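Local coordinates for glutaredoxin 2 (Salmonella enterica subsp. enterica serovar Typhimurium, PDB 3IR4), which binds glutathione and, as a glutaredoxin of glutathione S-transferase-like fold, probably catalyses glutathione-dependent thiol-disulfide exchange, at residues A[165-168]-A[174-177]; A[97-102]-A[151-156]; A[71-74]-A[80-83]. All coordinates share one frame; numbering follows the deposited sequence. Where two conformers were deposited one is given.

Contact 1: A[165-168]-A[174-177]. With SO4 (sulfate ion), chain F.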
ATOM      1  N   ASN A 165     -15.658   4.378  -5.835  1.00  4.75           N
ATOM      2  CA  ASN A 165     -15.184   5.281  -4.799  1.00  5.02           C
ATOM      3  C   ASN A 165     -15.454   4.768  -3.397  1.00  4.37           C
ATOM      4  O   ASN A 165     -15.225   5.493  -2.423  1.00  6.32           O
ATOM      5  CB  ASN A 165     -15.706   6.718  -4.986  1.00  5.54           C
ATOM      6  CG  ASN A 165     -17.204   6.812  -4.918  1.00  5.86           C
ATOM      7  OD1 ASN A 165     -17.909   5.846  -5.176  1.00  7.53           O
ATOM      8  ND2 ASN A 165     -17.713   8.007  -4.654  1.00  7.90           N
ATOM      9  N   ALA A 166     -15.914   3.528  -3.268  1.00  4.37           N
ATOM     10  CA  ALA A 166     -16.175   2.920  -1.954  1.00  4.90           C
ATOM     11  C   ALA A 166     -16.527   1.462  -2.125  1.00  4.61           C
ATOM     12  O   ALA A 166     -17.578   1.128  -2.665  1.00  4.84           O
ATOM     13  CB  ALA A 166     -17.302   3.633  -1.217  1.00  6.90           C
ATOM     14  N   VAL A 167     -15.674   0.585  -1.623  1.00  4.42           N
ATOM     15  CA  VAL A 167     -15.893  -0.852  -1.822  1.00  5.08           C
ATOM     16  C   VAL A 167     -17.228  -1.338  -1.271  1.00  4.93           C
ATOM     17  O   VAL A 167     -17.855  -2.222  -1.851  1.00  5.82           O
ATOM     18  CB  VAL A 167     -14.680  -1.698  -1.326  1.00  5.99           C
ATOM     19  CG1 VAL A 167     -14.460  -1.545   0.155  1.00  5.97           C
ATOM     20  CG2 VAL A 167     -14.842  -3.156  -1.710  1.00  8.19           C
ATOM     21  N   ASN A 168     -17.679  -0.739  -0.178  1.00  5.28           N
ATOM     22  CA  ASN A 168     -18.965  -1.112   0.422  1.00  6.90           C
ATOM     23  C   ASN A 168     -20.070  -0.092   0.204  1.00  8.05           C
ATOM     24  O   ASN A 168     -21.163  -0.286   0.744  1.00 10.61           O
ATOM     25  CB  ASN A 168     -18.772  -1.403   1.914  1.00  7.74           C
ATOM     26  CG  ASN A 168     -17.704  -2.460   2.173  1.00  5.97           C
ATOM     27  OD1 ASN A 168     -17.534  -3.384   1.384  1.00  8.26           O
ATOM     28  ND2 ASN A 168     -16.925  -2.260   3.205  1.00  6.21           N
ATOM     29  N   ASP A 174     -12.251  -0.770   4.930  1.00  4.01           N
ATOM     30  CA  ASP A 174     -11.996  -1.765   3.884  1.00  4.14           C
ATOM     31  C   ASP A 174     -11.317  -1.146   2.678  1.00  3.86           C
ATOM     32  O   ASP A 174     -10.495  -1.791   2.038  1.00  4.34           O
ATOM     33  CB  ASP A 174     -13.271  -2.492   3.457  1.00  4.30           C
ATOM     34  CG  ASP A 174     -13.792  -3.479   4.504  1.00  5.42           C
ATOM     35  OD1 ASP A 174     -13.051  -3.831   5.447  1.00  6.41           O
ATOM     36  OD2 ASP A 174     -14.951  -3.937   4.314  1.00  6.04           O
ATOM     37  N   ASP A 175     -11.640   0.097   2.341  1.00  3.30           N
ATOM     38  CA  ASP A 175     -10.965   0.804   1.250  1.00  4.01           C
ATOM     39  C   ASP A 175      -9.493   1.034   1.568  1.00  3.48           C
ATOM     40  O   ASP A 175      -8.616   0.930   0.710  1.00  4.24           O
ATOM     41  CB  ASP A 175     -11.645   2.137   0.957  1.00  3.86           C
ATOM     42  CG  ASP A 175     -13.045   1.950   0.463  1.00  3.22           C
ATOM     43  OD1 ASP A 175     -13.176   1.473  -0.684  1.00  4.47           O
ATOM     44  OD2 ASP A 175     -14.006   2.229   1.203  1.00  4.68           O
ATOM     45  N   ILE A 176      -9.236   1.393   2.829  1.00  3.87           N
ATOM     46  CA  ILE A 176      -7.886   1.637   3.297  1.00  3.83           C
ATOM     47  C   ILE A 176      -7.049   0.360   3.148  1.00  4.06           C
ATOM     48  O   ILE A 176      -5.895   0.405   2.746  1.00  4.68           O
ATOM     49  CB  ILE A 176      -7.878   2.143   4.749  1.00  4.79           C
ATOM     50  CG1 ILE A 176      -8.688   3.452   4.884  1.00  5.28           C
ATOM     51  CG2 ILE A 176      -6.456   2.298   5.228  1.00  6.23           C
ATOM     52  CD1 ILE A 176      -8.137   4.654   4.121  1.00  7.90           C
ATOM     53  N   HIS A 177      -7.617  -0.793   3.463  1.00  4.48           N
ATOM     54  CA  HIS A 177      -6.879  -2.054   3.336  1.00  4.77           C
ATOM     55  C   HIS A 177      -6.827  -2.579   1.904  1.00  4.32           C
ATOM     56  O   HIS A 177      -5.846  -3.228   1.523  1.00  5.61           O
ATOM     57  CB  HIS A 177      -7.447  -3.113   4.282  1.00  4.90           C
ATOM     58  CG  HIS A 177      -7.249  -2.790   5.712  1.00  5.77           C
ATOM     59  ND1 HIS A 177      -6.007  -2.589   6.268  1.00  6.68           N
ATOM     60  CD2 HIS A 177      -8.151  -2.576   6.695  1.00  7.09           C
ATOM     61  CE1 HIS A 177      -6.159  -2.305   7.549  1.00  8.39           C
ATOM     62  NE2 HIS A 177      -7.450  -2.289   7.830  1.00  6.67           N
TER
HETATM   63  S   SO4 F 220      -8.619  -3.006  11.333  0.60 10.50           S
HETATM   64  O1  SO4 F 220      -9.881  -2.659  12.030  0.60 10.97           O
HETATM   65  O2  SO4 F 220      -8.954  -4.144  10.453  0.60  9.90           O
HETATM   66  O3  SO4 F 220      -8.217  -1.826  10.564  0.60 11.55           O
HETATM   67  O4  SO4 F 220      -7.652  -3.428  12.336  0.60 14.13           O
HETATM   68  O   HOH W   1     -16.272   0.954   1.799  1.00  5.61           O
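D175 reaches V167 because its CG stands anti to its own carbonyl carbon (chi1 -64°), which swings the carboxylate from the first turn of helix 173-185 to the preceding loop. V167 answers with CG1 held between its backbone N and carbonyl carbon (chi1 63°), the branch that packs 3.6 Å from D174 CB and also lies against D175 OD1. The polar centre of the contact is the bond from V167 N to the syn lone pair of D175 OD1, 2.8 Å long and fairly straight. The other oxygen, OD2, is tied to the next amide through a water that accepts from N168 N at 3.0 Å and donates to D175 OD2 at 2.7 Å. A second direct bond runs from N168 ND2 to D174 OD2 at 2.8 Å. Here the acceptor lies close to the amide plane of N168, whereas amide and carboxylate stand nearly perpendicular, 83° apart. Farther along the helix, H177 NE2 donates at its ring edge to O3 of a sulfate, probably from the crystallisation liquor, 2.9 Å away, which R85 also binds. Both acids have further partners: D175 OD1 bonds to Y200 OH, while D174 pairs with R85 and N86 N. S172 and D175 are consistent with the S-x-x-D N-capping box known in the glutathione S-transferase fold: D175 OD2 takes S172 N, while S172 OG bonds to D174 N. With four bonds on its two oxygens, the buried D175 carboxylate is probably kept ionised, fixing the loop to the start of the helix.

Contact 2: A[97-102]-A[151-156]; sequences NGYVNQ and GDDLRL
Y99 and D153 meet through a single hydrogen bond, with their side chains coming from opposite directions. The tyrosine takes the less common first torsion, CG between backbone N and carbonyl carbon (chi1 68°), which carries the ring across to helix 143-160. Its hydroxyl donates to D153 OD2 over a short 2.6 Å, on the anti side of that oxygen and 21° out of the carboxylate plane. The acceptor lies at the edge of the ring and near its plane, 3.4 Å from Y99 CE1, and ring and carboxylate are turned 46° against each other. D153 sets CG anti to its carbonyl carbon, beside the backbone N, which brings OD2 to the hydroxyl while OD1 forms a salt bridge with K95; each oxygen thus has its own partner. K149 makes a cation-pi contact with the Y99 ring, and I150 also touches this side chain. The bond joins the segment 97-102, which leads into helix 101-108, to the middle of helix 143-160, at the surface, while L154 of that helix packs inward on W92 of helix 87-97 and on L182 of helix 173-185.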
ATOM      1  N   ASN A  97      -3.538 -11.685   0.643  1.00  7.86           N
ATOM      2  CA  ASN A  97      -2.307 -11.247   1.290  1.00  7.80           C
ATOM      3  C   ASN A  97      -1.471 -12.418   1.758  1.00  8.61           C
ATOM      4  O   ASN A  97      -0.273 -12.271   1.957  1.00  9.30           O
ATOM      5  CB  ASN A  97      -2.563 -10.258   2.423  1.00  7.50           C
ATOM      6  CG  ASN A  97      -2.806  -8.840   1.915  1.00  7.93           C
ATOM      7  OD1 ASN A  97      -2.042  -8.306   1.108  1.00 10.92           O
ATOM      8  ND2 ASN A  97      -3.831  -8.194   2.444  1.00  8.77           N
ATOM      9  N   GLY A  98      -2.072 -13.584   1.912  1.00  9.03           N
ATOM     10  CA  GLY A  98      -1.353 -14.766   2.298  1.00  9.96           C
ATOM     11  C   GLY A  98      -0.394 -15.305   1.247  1.00  9.38           C
ATOM     12  O   GLY A  98       0.579 -15.960   1.625  1.00 11.75           O
ATOM     13  N   TYR A  99      -0.648 -15.063  -0.047  1.00  8.78           N
ATOM     14  CA  TYR A  99       0.244 -15.554  -1.133  1.00  7.97           C
ATOM     15  C   TYR A  99       0.820 -14.467  -2.042  1.00  7.07           C
ATOM     16  O   TYR A  99       1.791 -14.715  -2.753  1.00  7.43           O
ATOM     17  CB  TYR A  99      -0.418 -16.600  -2.042  1.00  9.38           C
ATOM     18  CG  TYR A  99      -1.532 -16.121  -2.921  1.00  8.65           C
ATOM     19  CD1 TYR A  99      -2.851 -16.170  -2.499  1.00  8.83           C
ATOM     20  CD2 TYR A  99      -1.275 -15.586  -4.181  1.00 10.31           C
ATOM     21  CE1 TYR A  99      -3.903 -15.740  -3.329  1.00  9.43           C
ATOM     22  CE2 TYR A  99      -2.291 -15.140  -4.999  1.00  9.73           C
ATOM     23  CZ  TYR A  99      -3.597 -15.207  -4.577  1.00  7.84           C
ATOM     24  OH  TYR A  99      -4.589 -14.749  -5.415  1.00  8.11           O
ATOM     25  N   VAL A 100       0.255 -13.278  -2.013  1.00  6.72           N
ATOM     26  CA  VAL A 100       0.559 -12.252  -2.999  1.00  6.05           C
ATOM     27  C   VAL A 100       2.010 -11.798  -2.987  1.00  5.69           C
ATOM     28  O   VAL A 100       2.515 -11.332  -4.012  1.00  5.34           O
ATOM     29  CB  VAL A 100      -0.407 -11.058  -2.871  1.00  7.07           C
ATOM     30  CG1 VAL A 100      -0.055 -10.190  -1.675  1.00  8.70           C
ATOM     31  CG2 VAL A 100      -0.413 -10.219  -4.132  1.00  8.32           C
ATOM     32  N   ASN A 101       2.693 -11.915  -1.854  1.00  5.11           N
ATOM     33  CA  ASN A 101       4.060 -11.460  -1.781  1.00  5.47           C
ATOM     34  C   ASN A 101       4.988 -12.295  -2.668  1.00  5.33           C
ATOM     35  O   ASN A 101       6.081 -11.821  -2.981  1.00  5.13           O
ATOM     36  CB  ASN A 101       4.574 -11.380  -0.369  1.00  6.56           C
ATOM     37  CG  ASN A 101       4.292 -10.054   0.265  1.00  8.71           C
ATOM     38  OD1 ASN A 101       3.925  -9.109  -0.438  1.00 12.28           O
ATOM     39  ND2 ASN A 101       4.518  -9.945   1.557  1.00 12.50           N
ATOM     40  N   GLN A 102       4.576 -13.504  -3.071  1.00  4.34           N
ATOM     41  CA  GLN A 102       5.384 -14.258  -4.016  1.00  4.30           C
ATOM     42  C   GLN A 102       5.426 -13.558  -5.372  1.00  4.34           C
ATOM     43  O   GLN A 102       6.365 -13.756  -6.116  1.00  5.33           O
ATOM     44  CB  GLN A 102       4.911 -15.679  -4.133  1.00  5.22           C
ATOM     45  CG  GLN A 102       5.113 -16.456  -2.859  1.00  7.33           C
ATOM     46  CD  GLN A 102       4.906 -17.941  -3.012  1.00 10.53           C
ATOM     47  OE1 GLN A 102       4.248 -18.416  -3.935  1.00 13.34           O
ATOM     48  NE2 GLN A 102       5.468 -18.695  -2.092  1.00 12.33           N
ATOM     49  N   GLY A 151      -5.856 -13.615 -10.755  1.00  6.14           N
ATOM     50  CA  GLY A 151      -6.938 -13.349 -11.707  1.00  6.60           C
ATOM     51  C   GLY A 151      -8.245 -13.969 -11.215  1.00  6.04           C
ATOM     52  O   GLY A 151      -9.312 -13.347 -11.226  1.00  6.65           O
ATOM     53  N   ASP A 152      -8.165 -15.213 -10.771  1.00  6.97           N
ATOM     54  CA  ASP A 152      -9.342 -15.894 -10.234  1.00  7.35           C
ATOM     55  C   ASP A 152      -9.906 -15.183  -9.019  1.00  6.44           C
ATOM     56  O   ASP A 152     -11.113 -14.980  -8.931  1.00  8.00           O
ATOM     57  CB  ASP A 152      -9.009 -17.344  -9.871  1.00  8.69           C
ATOM     58  CG  ASP A 152      -8.744 -18.238 -11.082  1.00 11.95           C
ATOM     59  OD1 ASP A 152      -9.058 -17.842 -12.215  1.00 16.73           O
ATOM     60  OD2 ASP A 152      -8.226 -19.357 -10.869  1.00 17.30           O
ATOM     61  N   ASP A 153      -9.036 -14.817  -8.092  1.00  6.44           N
ATOM     62  CA  ASP A 153      -9.481 -14.110  -6.901  1.00  5.87           C
ATOM     63  C   ASP A 153     -10.099 -12.750  -7.234  1.00  6.24           C
ATOM     64  O   ASP A 153     -11.101 -12.350  -6.615  1.00  6.62           O
ATOM     65  CB  ASP A 153      -8.357 -14.033  -5.876  1.00  7.18           C
ATOM     66  CG  ASP A 153      -8.118 -15.369  -5.179  1.00  8.30           C
ATOM     67  OD1 ASP A 153      -9.064 -16.181  -5.097  1.00 12.09           O
ATOM     68  OD2 ASP A 153      -6.988 -15.598  -4.707  1.00  8.71           O
ATOM     69  N   LEU A 154      -9.530 -12.039  -8.206  1.00  5.83           N
ATOM     70  CA  LEU A 154     -10.064 -10.755  -8.614  1.00  5.79           C
ATOM     71  C   LEU A 154     -11.469 -10.892  -9.199  1.00  5.92           C
ATOM     72  O   LEU A 154     -12.262  -9.961  -9.076  1.00  6.41           O
ATOM     73  CB  LEU A 154      -9.141 -10.022  -9.589  1.00  5.64           C
ATOM     74  CG  LEU A 154      -7.826  -9.504  -9.027  1.00  6.30           C
ATOM     75  CD1 LEU A 154      -7.044  -8.833 -10.138  1.00  7.83           C
ATOM     76  CD2 LEU A 154      -8.013  -8.514  -7.875  1.00  6.85           C
ATOM     77  N   ARG A 155     -11.792 -12.018  -9.835  0.70  6.50           N
ATOM     78  CA  ARG A 155     -13.136 -12.171 -10.388  0.70  7.57           C
ATOM     79  C   ARG A 155     -14.207 -12.179  -9.273  0.70  7.40           C
ATOM     80  O   ARG A 155     -15.304 -11.682  -9.479  0.70  8.98           O
ATOM     81  CB  ARG A 155     -13.254 -13.390 -11.304  0.70  9.84           C
ATOM     82  CG  ARG A 155     -12.484 -13.249 -12.615  0.70 12.79           C
ATOM     83  CD  ARG A 155     -12.887 -14.256 -13.661  0.70 14.97           C
ATOM     84  NE  ARG A 155     -12.896 -15.624 -13.139  0.70 18.49           N
ATOM     85  CZ  ARG A 155     -11.841 -16.435 -13.107  0.70 21.11           C
ATOM     86  NH1 ARG A 155     -11.968 -17.660 -12.607  0.70 21.33           N
ATOM     87  NH2 ARG A 155     -10.662 -16.036 -13.571  0.70 23.08           N
ATOM     88  N   LEU A 156     -13.900 -12.747  -8.111  1.00  7.59           N
ATOM     89  CA  LEU A 156     -14.850 -12.703  -6.989  1.00  7.35           C
ATOM     90  C   LEU A 156     -14.903 -11.272  -6.456  1.00  7.17           C
ATOM     91  O   LEU A 156     -15.967 -10.737  -6.209  1.00  7.76           O
ATOM     92  CB  LEU A 156     -14.496 -13.707  -5.896  1.00  8.06           C
ATOM     93  CG  LEU A 156     -15.387 -13.639  -4.638  1.00  9.61           C
ATOM     94  CD1 LEU A 156     -16.872 -13.862  -4.930  1.00 12.73           C
ATOM     95  CD2 LEU A 156     -14.903 -14.645  -3.596  1.00 12.21           C
TER

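Contact 3: A[71-74]-A[80-83]. With SO4 (sulfate ion), chain D.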
ATOM      1  N   TYR A  71      -6.263   9.516  12.923  0.70  4.35           N
ATOM      2  CA  TYR A  71      -5.888  10.836  13.401  0.70  4.32           C
ATOM      3  C   TYR A  71      -6.137  11.885  12.315  0.70  4.61           C
ATOM      4  O   TYR A  71      -6.787  12.916  12.521  0.70  4.85           O
ATOM      5  CB  TYR A  71      -4.417  10.825  13.815  0.70  5.38           C
ATOM      6  CG  TYR A  71      -3.880  12.208  14.136  0.70  6.09           C
ATOM      7  CD1 TYR A  71      -4.196  12.847  15.328  0.70  7.94           C
ATOM      8  CD2 TYR A  71      -3.096  12.890  13.225  0.70  6.59           C
ATOM      9  CE1 TYR A  71      -3.712  14.134  15.612  0.70  7.58           C
ATOM     10  CE2 TYR A  71      -2.605  14.165  13.492  0.70  6.67           C
ATOM     11  CZ  TYR A  71      -2.919  14.793  14.682  0.70  7.69           C
ATOM     12  OH  TYR A  71      -2.428  16.059  14.964  0.70 10.09           O
ATOM     13  N   VAL A  72      -5.605  11.624  11.126  1.00  4.73           N
ATOM     14  CA  VAL A  72      -5.727  12.578  10.037  1.00  4.95           C
ATOM     15  C   VAL A  72      -7.185  12.718   9.575  1.00  4.22           C
ATOM     16  O   VAL A  72      -7.624  13.803   9.324  1.00  5.61           O
ATOM     17  CB  VAL A  72      -4.781  12.206   8.877  1.00  5.62           C
ATOM     18  CG1 VAL A  72      -4.940  13.146   7.669  1.00  6.94           C
ATOM     19  CG2 VAL A  72      -3.329  12.211   9.351  1.00  6.24           C
ATOM     20  N   ASP A  73      -7.938  11.632   9.490  1.00  4.43           N
ATOM     21  CA  ASP A  73      -9.334  11.712   9.087  1.00  4.23           C
ATOM     22  C   ASP A  73     -10.150  12.517  10.111  1.00  4.71           C
ATOM     23  O   ASP A  73     -11.124  13.173   9.753  1.00  5.30           O
ATOM     24  CB  ASP A  73      -9.938  10.315   8.953  1.00  4.99           C
ATOM     25  CG  ASP A  73     -11.254  10.300   8.187  1.00  4.65           C
ATOM     26  OD1 ASP A  73     -11.423  11.129   7.269  1.00  6.27           O
ATOM     27  OD2 ASP A  73     -12.103   9.435   8.517  1.00  5.50           O
ATOM     28  N   ASN A  74      -9.751  12.466  11.370  1.00  4.39           N
ATOM     29  CA  ASN A  74     -10.496  13.085  12.455  1.00  4.85           C
ATOM     30  C   ASN A  74     -10.069  14.486  12.796  1.00  5.02           C
ATOM     31  O   ASN A  74     -10.773  15.190  13.533  1.00  5.33           O
ATOM     32  CB  ASN A  74     -10.408  12.176  13.689  1.00  4.57           C
ATOM     33  CG  ASN A  74     -11.100  10.847  13.486  1.00  4.43           C
ATOM     34  OD1 ASN A  74     -11.846  10.636  12.533  1.00  5.85           O
ATOM     35  ND2 ASN A  74     -10.869   9.920  14.419  1.00  5.17           N
ATOM     36  N   LEU A  80     -14.163  11.195   6.766  1.00  4.45           N
ATOM     37  CA  LEU A  80     -14.690  10.541   5.574  1.00  4.51           C
ATOM     38  C   LEU A  80     -14.974   9.067   5.790  1.00  4.39           C
ATOM     39  O   LEU A  80     -15.715   8.482   5.004  1.00  4.50           O
ATOM     40  CB  LEU A  80     -13.733  10.695   4.401  1.00  5.77           C
ATOM     41  CG  LEU A  80     -13.534  12.097   3.832  1.00  6.94           C
ATOM     42  CD1 LEU A  80     -12.754  12.036   2.527  1.00  9.48           C
ATOM     43  CD2 LEU A  80     -14.871  12.792   3.591  1.00  9.33           C
ATOM     44  N   LEU A  81     -14.360   8.440   6.795  1.00  4.05           N
ATOM     45  CA  LEU A  81     -14.562   7.012   7.047  1.00  4.71           C
ATOM     46  C   LEU A  81     -15.887   6.860   7.798  1.00  4.74           C
ATOM     47  O   LEU A  81     -15.948   6.956   9.030  1.00  5.95           O
ATOM     48  CB  LEU A  81     -13.386   6.418   7.808  1.00  4.56           C
ATOM     49  CG  LEU A  81     -12.072   6.348   7.004  1.00  5.09           C
ATOM     50  CD1 LEU A  81     -10.896   6.143   7.945  1.00  7.24           C
ATOM     51  CD2 LEU A  81     -12.133   5.253   5.963  1.00  7.39           C
ATOM     52  N   THR A  82     -16.949   6.691   7.028  1.00  4.94           N
ATOM     53  CA  THR A  82     -18.296   6.662   7.578  1.00  5.75           C
ATOM     54  C   THR A  82     -19.064   5.381   7.308  1.00  5.51           C
ATOM     55  O   THR A  82     -20.181   5.237   7.769  1.00  6.99           O
ATOM     56  CB  THR A  82     -19.126   7.854   7.052  1.00  6.63           C
ATOM     57  OG1 THR A  82     -19.257   7.707   5.643  1.00 10.41           O
ATOM     58  CG2 THR A  82     -18.527   9.190   7.451  1.00  8.15           C
ATOM     59  N   GLY A  83     -18.460   4.471   6.555  1.00  5.72           N
ATOM     60  CA  GLY A  83     -19.155   3.276   6.116  1.00  6.24           C
ATOM     61  C   GLY A  83     -18.951   2.025   6.940  1.00  5.69           C
ATOM     62  O   GLY A  83     -17.958   1.864   7.625  1.00  5.97           O
TER
HETATM   63  S   SO4 D 218      -2.438  16.514  18.586  0.50 16.10           S
HETATM   64  O1  SO4 D 218      -3.136  16.992  17.387  0.50 15.69           O
HETATM   65  O2  SO4 D 218      -2.548  15.048  18.761  0.50 11.92           O
HETATM   66  O3  SO4 D 218      -1.039  16.906  18.520  0.50 15.91           O
HETATM   67  O4  SO4 D 218      -3.014  17.222  19.740  0.50 17.67           O
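The carboxylate of D73 is approached at its rim, where two successive backbone amides, those of L80 and L81, each meet one oxygen on its syn side, 17° out of the carboxylate plane. L80 N donates to D73 OD1 at 2.8 Å in an almost straight line (173°), and L81 N donates to D73 OD2 at 3.0 Å. The other flat group, the ring of Y71, points to a different side of helix 65-74: in the conformer given, one of two, its edge carries a sulfate, probably from the crystallisation liquor, with Y71 OH bonded to sulfate O1 at 2.7 Å, and K56 makes a cation-pi contact with the ring while also binding that sulfate. D73 sets CG anti to its backbone N (chi1 -165°), which carries the carboxylate out from the last turn of the helix to the amides of the returning loop. Hydrocarbon lines the same group: L81 CG lies 3.4 Å from D73 OD2, and L80 CB is 3.7 Å from D73 OD1, the L80 side chain crossing that of D73 at about a right angle. Beyond the pair, L80 continues onto L24 and K25 of helix 13-25, whereas L81 rests on V69 and H70. K25 NZ also bonds to D73 O, binding the same residue by its backbone. The carboxylate thus closes the bend between helix 65-74, the last of the thioredoxin-like part, and the linker leading to helix 87-97. Two N-H dipoles directed at a buried acid probably stabilise its negative charge and fix its rotation.

Contacts 1 and 3 are neighbours, with centres about 12 Å apart, and touch where I176 CG1 packs 4.0 Å from L81 CD2, so the linker of 80-83 rests against helix 173-185. T82, bonded to E170, and G83, paired with L171, tie it further to the loop of contact 1. Contact 2 lies at the surface of the helical domain, farther off, its centre about 17 Å from that of contact 1 and about 28 Å from that of contact 3. None of the three supplies a residue of the glutathione pocket; in contact 3 the L81 side chain is about 13 Å from the ligand. Helix 65-74 nevertheless starts at the pocket residue S65 and ends at contact 3.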